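Local structure of oligopeptide-binding protein AppA (Bacillus subtilis, 1XOC) at residues Asp43-Asp47 / Pro506-Leu510; Tyr53-Thr59 / Leu153-Leu159; Ser68-Ser72 / Val84-Val90. The protein captures oligopeptides outside the cell and delivers them to the App ABC transporter, an uptake system that can replace Opp in sporulation and competence. All coordinates share one frame; numbering follows the deposited sequence.

How the interactions relate
Interactions 1 and 2 both reach the bound peptide, whereas interaction 3 lies further out, its centre about 23 Å from that of interaction 1. Helix 43-52 is followed, after a short loop, by strand 57-59, so the first segments of interactions 1 and 2 follow each other in the chain; their centres are about 14 Å apart and their nearest atoms about 6 Å. Interactions 2 and 3 touch, with centres about 11 Å apart. Phe-55 O lies 3.0 Å from Leu-69 N, a probable hydrogen bond, and Ile-158 CG1 packs 3.7 Å from Leu-69 CD2. Along the chain the three are nested, interaction 3 inside the loop closed by interaction 2 and that inside the loop closed by interaction 1.

Interaction 1 (Asp43-Asp47 / Pro506-Leu510); sequences DASTD and PKRDL. With ZN (zinc ion), chain O.
Asp-47, on the first turn of helix 43-52, meets Arg-508 of the irregular 506-510 loop across well-separated backbones; the nearest CA atoms, those of Asp-47 and Leu-510, are 7.1 Å apart, so side chains and waters span the gap. Arg-508 reaches across with its chain bent at chi2 (-97°) and chi3, which brings the guanidinium up to the helix. There NH2 is shared by two carboxylates: it bonds Asp-47 OD1 at 2.9 Å and Asp-43 OD1 at 3.1 Å, both nearly straight. Both oxygens lie close to the guanidinium plane, yet each is met from above its own carboxylate plane. Thr-46 CG2 lies over one face of the guanidinium, toward its rim, 3.5 Å from NH1, while its OG1 turns back to Asp-42 O.

Asp-43, Asp-47 and Arg-508 thus form a salt-bridge network, here tying a helix near the N-terminus to a loop near the C-terminus, close to the bound peptide. Lys-507 NZ, held by Ser-420 OG, and the backbone of Asp-43 hydrogen-bond to that peptide. Asp-47 divides its work: OD1 serves the arginine, while OD2 binds the zinc ion at 2.3 Å and also meets Tyr-219 OH. Three waters ligate the zinc as well, one of them donating to Asp-43 OD2. Another water accepts from Arg-508 NE and Leu-510 N and donates to Asp-47 OD1, restraining the guanidinium further.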
loop_
_atom_site.group_PDB
_atom_site.type_symbol
_atom_site.label_atom_id
_atom_site.label_comp_id
_atom_site.label_asym_id
_atom_site.label_seq_id
_atom_site.Cartn_x
_atom_site.Cartn_y
_atom_site.Cartn_z
ATOM N N ASP A 43 -1.277 1.532 4.447
ATOM C CA ASP A 43 -2.324 2.363 3.896
ATOM C C ASP A 43 -3.149 3.135 4.923
ATOM O O ASP A 43 -3.650 4.202 4.653
ATOM C CB ASP A 43 -3.262 1.534 3.060
ATOM C CG ASP A 43 -3.724 2.285 1.834
ATOM O OD1 ASP A 43 -2.867 2.881 1.122
ATOM O OD2 ASP A 43 -4.948 2.295 1.591
ATOM N N ALA A 44 -3.282 2.616 6.127
ATOM C CA ALA A 44 -4.050 3.318 7.141
ATOM C C ALA A 44 -3.347 4.618 7.516
ATOM O O ALA A 44 -3.975 5.679 7.657
ATOM C CB ALA A 44 -4.238 2.426 8.354
ATOM N N SER A 45 -2.036 4.543 7.737
ATOM C CA SER A 45 -1.223 5.750 7.966
ATOM C C SER A 45 -1.351 6.687 6.790
ATOM O O SER A 45 -1.570 7.871 6.971
ATOM C CB SER A 45 0.238 5.386 8.257
ATOM O OG SER A 45 0.368 4.510 9.410
ATOM N N THR A 46 -1.254 6.145 5.606
ATOM C CA THR A 46 -1.275 6.979 4.419
ATOM C C THR A 46 -2.638 7.698 4.267
ATOM O O THR A 46 -2.708 8.854 3.826
ATOM C CB THR A 46 -0.900 6.179 3.163
ATOM O OG1 THR A 46 0.424 5.654 3.317
ATOM C CG2 THR A 46 -0.881 7.032 1.908
ATOM N N ASP A 47 -3.732 7.024 4.607
ATOM C CA ASP A 47 -5.057 7.664 4.567
ATOM C C ASP A 47 -5.092 8.954 5.396
ATOM O O ASP A 47 -5.676 9.972 4.957
ATOM C CB ASP A 47 -6.158 6.747 5.114
ATOM C CG ASP A 47 -6.584 5.653 4.152
ATOM O OD1 ASP A 47 -6.380 5.762 2.908
ATOM O OD2 ASP A 47 -7.200 4.707 4.706
ATOM N N PRO A 506 -9.044 4.444 -7.454
ATOM C CA PRO A 506 -8.737 3.031 -7.174
ATOM C C PRO A 506 -7.667 2.762 -6.109
ATOM O O PRO A 506 -7.537 1.598 -5.653
ATOM C CB PRO A 506 -8.317 2.506 -8.545
ATOM C CG PRO A 506 -7.703 3.679 -9.193
ATOM C CD PRO A 506 -8.587 4.829 -8.811
ATOM N N LYS A 507 -6.958 3.812 -5.705
ATOM C CA LYS A 507 -5.909 3.727 -4.709
ATOM C C LYS A 507 -6.201 4.485 -3.408
ATOM O O LYS A 507 -5.948 3.968 -2.288
ATOM C CB LYS A 507 -4.586 4.202 -5.316
ATOM C CG LYS A 507 -3.426 4.050 -4.313
ATOM C CD LYS A 507 -2.075 4.445 -4.883
ATOM C CE LYS A 507 -0.991 4.465 -3.786
ATOM N NZ LYS A 507 -0.623 3.107 -3.355
ATOM N N ARG A 508 -6.701 5.708 -3.526
ATOM C CA ARG A 508 -7.007 6.536 -2.355
ATOM C C ARG A 508 -8.504 6.554 -2.055
ATOM O O ARG A 508 -9.273 7.251 -2.737
ATOM C CB ARG A 508 -6.497 7.967 -2.534
ATOM C CG ARG A 508 -5.027 8.159 -2.492
ATOM C CD ARG A 508 -4.550 8.612 -1.110
ATOM N NE ARG A 508 -4.735 7.599 -0.084
ATOM C CZ ARG A 508 -3.988 6.508 0.037
ATOM N NH1 ARG A 508 -2.985 6.290 -0.803
ATOM N NH2 ARG A 508 -4.241 5.631 1.001
ATOM N N ASP A 509 -8.925 5.801 -1.037
ATOM C CA ASP A 509 -10.355 5.661 -0.715
ATOM C C ASP A 509 -11.011 6.983 -0.387
ATOM O O ASP A 509 -12.182 7.173 -0.661
ATOM C CB ASP A 509 -10.580 4.683 0.463
ATOM C CG ASP A 509 -10.448 3.254 0.051
ATOM O OD1 ASP A 509 -10.153 2.985 -1.154
ATOM O OD2 ASP A 509 -10.673 2.380 0.926
ATOM N N LEU A 510 -10.231 7.871 0.200
ATOM C CA LEU A 510 -10.720 9.185 0.619
ATOM C C LEU A 510 -10.193 10.280 -0.309
ATOM O O LEU A 510 -10.087 11.432 0.075
ATOM C CB LEU A 510 -10.329 9.451 2.068
ATOM C CG LEU A 510 -10.749 8.348 3.068
ATOM C CD1 LEU A 510 -10.340 8.666 4.509
ATOM C CD2 LEU A 510 -12.260 8.107 2.999
HETATM ZN ZN ZN O . -8.142 3.259 3.168
HETATM O O HOH W 1 -7.289 4.157 0.673
HETATM O O HOH W 2 -5.033 1.882 -1.043
HETATM O O HOH W 3 -6.469 1.867 3.503
HETATM O O HOH W 4 -7.463 7.717 1.168
HETATM O O HOH W 5 -10.206 1.973 3.156
HETATM O O HOH W 6 -10.153 4.010 4.164
#

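Interaction 2 (Tyr53-Thr59 / Leu153-Leu159); sequences YSFLTKT and LDSTAIL
Phe-55 and Ala-157 form the apolar centre of this contact, with ring atom CE1 3.7 Å from the methyl CB. The phenyl ring lies inside the bend where helix 147-155 ends, its edge directed at Ser-155 O and Thr-156 N. Its chi1 of -56° sets CG anti to the carbonyl carbon, directing the ring into this bend. An alanine in place of Phe-55 would probably open a gap at the helix end and leave the Ala-157 methyl without part of its packing. The same methyl also meets Tyr-53 CB at 3.4 Å, and the tyrosine ring continues outward to Leu-159 CD2. Leu-56 CD1 and Leu-153 CD2 make a separate apolar pair.

Backbone bonds frame these side chains. Ile-158 N donates to Ser-54 O (2.9 Å, 166°), approaching nearly along the C=O axis, and Thr-57 N makes a weak bond to Leu-153 O. A water accepts from Leu-56 N and donates to both Leu-153 O and Thr-156 O, joining the last helical turn to the strand entrance. At the polar edge Thr-59 OG1 donates to Asp-154 OD1 over 2.6 Å. Asp-154 OD1 also hydrogen-bonds the backbone of the bound peptide, so Thr-59, which itself packs on the peptide backbone, also positions a peptide-binding carboxylate.

Around the contact, Tyr-107 of helix 100-108 packs against both Leu-56 and Leu-153. Strand 57-59, an outermost member of the five-stranded antiparallel sheet, is flanked by strand 65-76, whose Val-65 and Ile-73 touch Thr-57 and whose Leu-69 touches Ile-158.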
loop_
_atom_site.group_PDB
_atom_site.type_symbol
_atom_site.label_atom_id
_atom_site.label_comp_id
_atom_site.label_asym_id
_atom_site.label_seq_id
_atom_site.Cartn_x
_atom_site.Cartn_y
_atom_site.Cartn_z
ATOM N N TYR A 53 -1.708 16.633 5.313
ATOM C CA TYR A 53 -0.567 17.252 4.664
ATOM C C TYR A 53 -0.898 17.612 3.247
ATOM O O TYR A 53 -1.911 17.157 2.700
ATOM C CB TYR A 53 0.630 16.284 4.676
ATOM C CG TYR A 53 1.052 15.904 6.062
ATOM C CD1 TYR A 53 1.586 16.861 6.915
ATOM C CD2 TYR A 53 0.967 14.604 6.482
ATOM C CE1 TYR A 53 1.969 16.543 8.204
ATOM C CE2 TYR A 53 1.350 14.274 7.756
ATOM C CZ TYR A 53 1.853 15.237 8.590
ATOM O OH TYR A 53 2.253 14.847 9.873
ATOM N N SER A 54 0.003 18.384 2.650
ATOM C CA SER A 54 -0.003 18.675 1.234
ATOM C C SER A 54 1.228 18.040 0.561
ATOM O O SER A 54 2.245 17.757 1.207
ATOM C CB SER A 54 0.006 20.169 0.990
ATOM O OG SER A 54 -1.109 20.810 1.580
ATOM N N PHE A 55 1.101 17.940 -0.769
ATOM C CA PHE A 55 2.041 17.253 -1.652
ATOM C C PHE A 55 2.221 18.110 -2.899
ATOM O O PHE A 55 1.288 18.765 -3.364
ATOM C CB PHE A 55 1.458 15.885 -2.045
ATOM C CG PHE A 55 1.108 15.013 -0.818
ATOM C CD1 PHE A 55 1.939 13.972 -0.381
ATOM C CD2 PHE A 55 -0.066 15.249 -0.136
ATOM C CE1 PHE A 55 1.587 13.239 0.775
ATOM C CE2 PHE A 55 -0.381 14.496 1.021
ATOM C CZ PHE A 55 0.415 13.525 1.417
ATOM N N LEU A 56 3.422 18.080 -3.464
ATOM C CA LEU A 56 3.698 18.882 -4.624
ATOM C C LEU A 56 2.765 18.518 -5.789
ATOM O O LEU A 56 2.325 19.383 -6.570
ATOM C CB LEU A 56 5.166 18.735 -5.051
ATOM C CG LEU A 56 6.117 19.469 -4.100
ATOM C CD1 LEU A 56 7.580 19.133 -4.427
ATOM C CD2 LEU A 56 5.867 20.972 -4.026
ATOM N N THR A 57 2.481 17.230 -5.955
ATOM C CA THR A 57 1.583 16.736 -7.005
ATOM C C THR A 57 0.561 15.792 -6.415
ATOM O O THR A 57 0.687 15.386 -5.245
ATOM C CB THR A 57 2.324 15.973 -8.104
ATOM O OG1 THR A 57 3.022 14.873 -7.488
ATOM C CG2 THR A 57 3.293 16.883 -8.872
ATOM N N LYS A 58 -0.401 15.373 -7.205
ATOM C CA LYS A 58 -1.467 14.473 -6.802
ATOM C C LYS A 58 -1.864 13.667 -8.019
ATOM O O LYS A 58 -2.030 14.224 -9.106
ATOM C CB LYS A 58 -2.659 15.296 -6.304
ATOM C CG LYS A 58 -3.856 14.550 -5.850
ATOM C CD LYS A 58 -5.003 15.543 -5.517
ATOM C CE LYS A 58 -4.986 16.037 -4.094
ATOM N NZ LYS A 58 -6.071 17.071 -3.850
ATOM N N THR A 59 -2.001 12.360 -7.864
ATOM C CA THR A 59 -2.418 11.498 -8.953
ATOM C C THR A 59 -3.927 11.335 -8.875
ATOM O O THR A 59 -4.482 10.961 -7.815
ATOM C CB THR A 59 -1.652 10.158 -8.961
ATOM O OG1 THR A 59 -0.270 10.419 -9.246
ATOM C CG2 THR A 59 -2.185 9.198 -9.964
ATOM N N LEU A 153 7.010 12.847 -5.909
ATOM C CA LEU A 153 6.313 14.137 -5.788
ATOM C C LEU A 153 4.916 14.037 -5.177
ATOM O O LEU A 153 4.460 14.994 -4.522
ATOM C CB LEU A 153 6.249 14.858 -7.166
ATOM C CG LEU A 153 7.612 15.296 -7.638
ATOM C CD1 LEU A 153 7.469 15.900 -9.037
ATOM C CD2 LEU A 153 8.281 16.265 -6.744
ATOM N N ASP A 154 4.205 12.946 -5.421
ATOM C CA ASP A 154 2.842 12.857 -4.892
ATOM C C ASP A 154 2.815 12.076 -3.588
ATOM O O ASP A 154 1.779 12.051 -2.943
ATOM C CB ASP A 154 1.815 12.303 -5.860
ATOM C CG ASP A 154 2.142 10.964 -6.368
ATOM O OD1 ASP A 154 1.293 10.409 -7.123
ATOM O OD2 ASP A 154 3.242 10.449 -6.103
ATOM N N SER A 155 3.927 11.443 -3.240
ATOM C CA SER A 155 4.012 10.605 -2.009
ATOM C C SER A 155 4.620 11.287 -0.817
ATOM O O SER A 155 4.486 10.789 0.324
ATOM C CB SER A 155 4.834 9.366 -2.311
ATOM O OG SER A 155 4.231 8.628 -3.350
ATOM N N THR A 156 5.269 12.427 -1.048
ATOM C CA THR A 156 6.042 13.105 -0.034
ATOM C C THR A 156 5.272 14.271 0.601
ATOM O O THR A 156 5.143 15.353 0.020
ATOM C CB THR A 156 7.376 13.588 -0.556
ATOM O OG1 THR A 156 8.020 12.510 -1.244
ATOM C CG2 THR A 156 8.300 14.109 0.588
ATOM N N ALA A 157 4.756 14.006 1.800
ATOM C CA ALA A 157 4.058 15.030 2.584
ATOM C C ALA A 157 5.016 16.090 3.056
ATOM O O ALA A 157 6.035 15.757 3.657
ATOM C CB ALA A 157 3.374 14.402 3.806
ATOM N N ILE A 158 4.675 17.372 2.825
ATOM C CA ILE A 158 5.563 18.466 3.174
ATOM C C ILE A 158 5.445 18.777 4.685
ATOM O O ILE A 158 4.360 19.105 5.219
ATOM C CB ILE A 158 5.311 19.730 2.265
ATOM C CG1 ILE A 158 5.454 19.390 0.777
ATOM C CG2 ILE A 158 6.243 20.816 2.664
ATOM C CD1 ILE A 158 6.712 18.699 0.395
ATOM N N LEU A 159 6.594 18.708 5.354
ATOM C CA LEU A 159 6.660 18.916 6.800
ATOM C C LEU A 159 7.175 20.314 7.156
ATOM O O LEU A 159 7.942 20.907 6.394
ATOM C CB LEU A 159 7.584 17.872 7.426
ATOM C CG LEU A 159 7.264 16.400 7.144
ATOM C CD1 LEU A 159 8.377 15.529 7.707
ATOM C CD2 LEU A 159 5.941 16.003 7.751
HETATM O O HOH W 7 1.819 19.744 4.496
HETATM O O HOH W 8 5.572 16.318 -2.410
HETATM O O HOH W 9 -0.540 13.488 -3.596
HETATM O O HOH W 10 -1.396 11.235 -5.183
#

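Interaction 3 (Ser68-Ser72 / Val84-Val90); sequences SLAES and VKIKKGV
A classic beta bulge interrupts the hairpin of strands 65-76 and 81-86: Glu-71 and Ser-72 both face Lys-85, shifting the antiparallel register by one residue. Lys-85 O accepts from Glu-71 N at 2.7 Å and, in a weak, longer bond, from Ser-72 N. Lys-85 N returns a bond to Ser-72 O, completing the hydrogen-bonded pair. Ala-70 and Ile-86 form the non-hydrogen-bonded pair next to it, with CA atoms 4.4 Å apart and side chains diverging. Beyond this pair Lys-87 N donates to Leu-69 O (3.0 Å, 168°).

Lys-87 also grips the first segment with its side chain. Its aliphatic part runs alongside Leu-69 O, and a final bend at chi4 (88°) carries NZ between two carbonyls. NZ donates to Ser-68 O at 2.6 Å and to Ala-70 O at 3.1 Å; the second oxygen is approached from well above its carbonyl plane. The ammonium thereby bonds two backbone oxygens just ahead of the corner that the chain turns at Glu-71.

On the exposed side, Glu-71 extends past the end of strand 81-86 and meets Ile-86 and Lys-88 through water. Two waters donate to OE1: one also donates to Ile-86 O, and the other accepts from Lys-88 N. Ser-72 OG sits beside the aliphatic chain of Lys-85, 3.4 Å from CB, and shares a water with its NZ, whose salt bridge is to Glu-136. In the buried layer Leu-69 CD1 packs 3.7 Å from Val-90 CG2, and Ala-70 CB meets Val-84 CG1.

Within the five-stranded antiparallel sheet, residues 68-70 bond outward to Phe-55 and Leu-56 beside strand 57-59, while Val-84 bonds to Val-137 of strand 136-141. Phe-208, from a loop, touches Lys-87 and Val-90.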
loop_
_atom_site.group_PDB
_atom_site.type_symbol
_atom_site.label_atom_id
_atom_site.label_comp_id
_atom_site.label_asym_id
_atom_site.label_seq_id
_atom_site.Cartn_x
_atom_site.Cartn_y
_atom_site.Cartn_z
ATOM N N SER A 68 -0.469 20.070 -7.327
ATOM C CA SER A 68 -1.280 20.366 -6.164
ATOM C C SER A 68 -0.635 21.560 -5.420
ATOM O O SER A 68 -1.016 22.699 -5.673
ATOM C CB SER A 68 -1.418 19.113 -5.291
ATOM O OG SER A 68 -2.216 19.386 -4.146
ATOM N N LEU A 69 0.340 21.318 -4.545
ATOM C CA LEU A 69 1.074 22.397 -3.888
ATOM C C LEU A 69 1.962 23.173 -4.895
ATOM O O LEU A 69 2.171 24.389 -4.770
ATOM C CB LEU A 69 1.894 21.850 -2.725
ATOM C CG LEU A 69 2.696 22.804 -1.869
ATOM C CD1 LEU A 69 1.795 23.910 -1.298
ATOM C CD2 LEU A 69 3.386 21.980 -0.779
ATOM N N ALA A 70 2.498 22.464 -5.891
ATOM C CA ALA A 70 3.308 23.097 -6.924
ATOM C C ALA A 70 2.491 24.008 -7.837
ATOM O O ALA A 70 1.391 23.646 -8.226
ATOM C CB ALA A 70 4.008 22.015 -7.758
ATOM N N GLU A 71 3.022 25.204 -8.114
ATOM C CA GLU A 71 2.499 26.129 -9.130
ATOM C C GLU A 71 2.940 25.686 -10.508
ATOM O O GLU A 71 2.166 25.764 -11.446
ATOM C CB GLU A 71 2.995 27.545 -8.828
ATOM C CG GLU A 71 2.317 28.617 -9.607
ATOM C CD GLU A 71 2.479 30.034 -9.021
ATOM O OE1 GLU A 71 2.883 30.229 -7.837
ATOM O OE2 GLU A 71 2.173 30.980 -9.772
ATOM N N SER A 72 4.191 25.242 -10.628
ATOM C CA SER A 72 4.714 24.712 -11.857
ATOM C C SER A 72 5.904 23.775 -11.615
ATOM O O SER A 72 6.598 23.897 -10.620
ATOM C CB SER A 72 5.127 25.863 -12.776
ATOM O OG SER A 72 6.194 26.555 -12.187
ATOM N N VAL A 84 10.907 23.454 -9.482
ATOM C CA VAL A 84 9.560 23.451 -8.937
ATOM C C VAL A 84 9.253 24.759 -8.256
ATOM O O VAL A 84 9.958 25.188 -7.375
ATOM C CB VAL A 84 9.416 22.319 -7.918
ATOM C CG1 VAL A 84 8.030 22.377 -7.177
ATOM C CG2 VAL A 84 9.621 20.975 -8.579
ATOM N N LYS A 85 8.210 25.431 -8.727
ATOM C CA LYS A 85 7.713 26.636 -8.090
ATOM C C LYS A 85 6.516 26.261 -7.232
ATOM O O LYS A 85 5.650 25.526 -7.671
ATOM C CB LYS A 85 7.308 27.644 -9.155
ATOM C CG LYS A 85 8.506 28.135 -9.951
ATOM C CD LYS A 85 8.151 29.120 -11.078
ATOM C CE LYS A 85 9.396 29.441 -11.996
ATOM N NZ LYS A 85 10.126 28.209 -12.565
ATOM N N ILE A 86 6.472 26.795 -6.021
ATOM C CA ILE A 86 5.498 26.439 -4.997
ATOM C C ILE A 86 4.459 27.550 -4.916
ATOM O O ILE A 86 4.812 28.722 -4.983
ATOM C CB ILE A 86 6.244 26.317 -3.634
ATOM C CG1 ILE A 86 7.335 25.213 -3.704
ATOM C CG2 ILE A 86 5.295 26.062 -2.486
ATOM C CD1 ILE A 86 8.310 25.226 -2.544
ATOM N N LYS A 87 3.190 27.189 -4.808
ATOM C CA LYS A 87 2.130 28.187 -4.562
ATOM C C LYS A 87 2.421 29.030 -3.318
ATOM O O LYS A 87 2.894 28.512 -2.298
ATOM C CB LYS A 87 0.769 27.483 -4.436
ATOM C CG LYS A 87 0.240 26.924 -5.775
ATOM C CD LYS A 87 -1.034 26.160 -5.549
ATOM C CE LYS A 87 -1.794 25.834 -6.788
ATOM N NZ LYS A 87 -1.399 24.603 -7.418
ATOM N N LYS A 88 2.124 30.327 -3.414
ATOM C CA LYS A 88 2.322 31.272 -2.325
ATOM C C LYS A 88 1.056 31.368 -1.486
ATOM O O LYS A 88 -0.062 31.166 -1.989
ATOM C CB LYS A 88 2.659 32.648 -2.883
ATOM C CG LYS A 88 3.846 32.682 -3.819
ATOM C CD LYS A 88 4.159 34.127 -4.195
ATOM C CE LYS A 88 5.007 34.245 -5.474
ATOM N NZ LYS A 88 6.389 33.853 -5.187
ATOM N N GLY A 89 1.228 31.668 -0.204
ATOM C CA GLY A 89 0.097 31.881 0.694
ATOM C C GLY A 89 -0.492 30.622 1.288
ATOM O O GLY A 89 -1.577 30.649 1.884
ATOM N N VAL A 90 0.197 29.495 1.120
ATOM C CA VAL A 90 -0.233 28.245 1.731
ATOM C C VAL A 90 0.233 28.241 3.182
ATOM O O VAL A 90 1.392 28.512 3.479
ATOM C CB VAL A 90 0.375 27.020 0.983
ATOM C CG1 VAL A 90 -0.021 25.738 1.661
ATOM C CG2 VAL A 90 -0.057 27.049 -0.471
HETATM O O HOH W 11 0.993 31.389 -6.016
HETATM O O HOH W 12 5.052 30.872 -6.570
HETATM O O HOH W 13 8.792 25.641 -12.541
#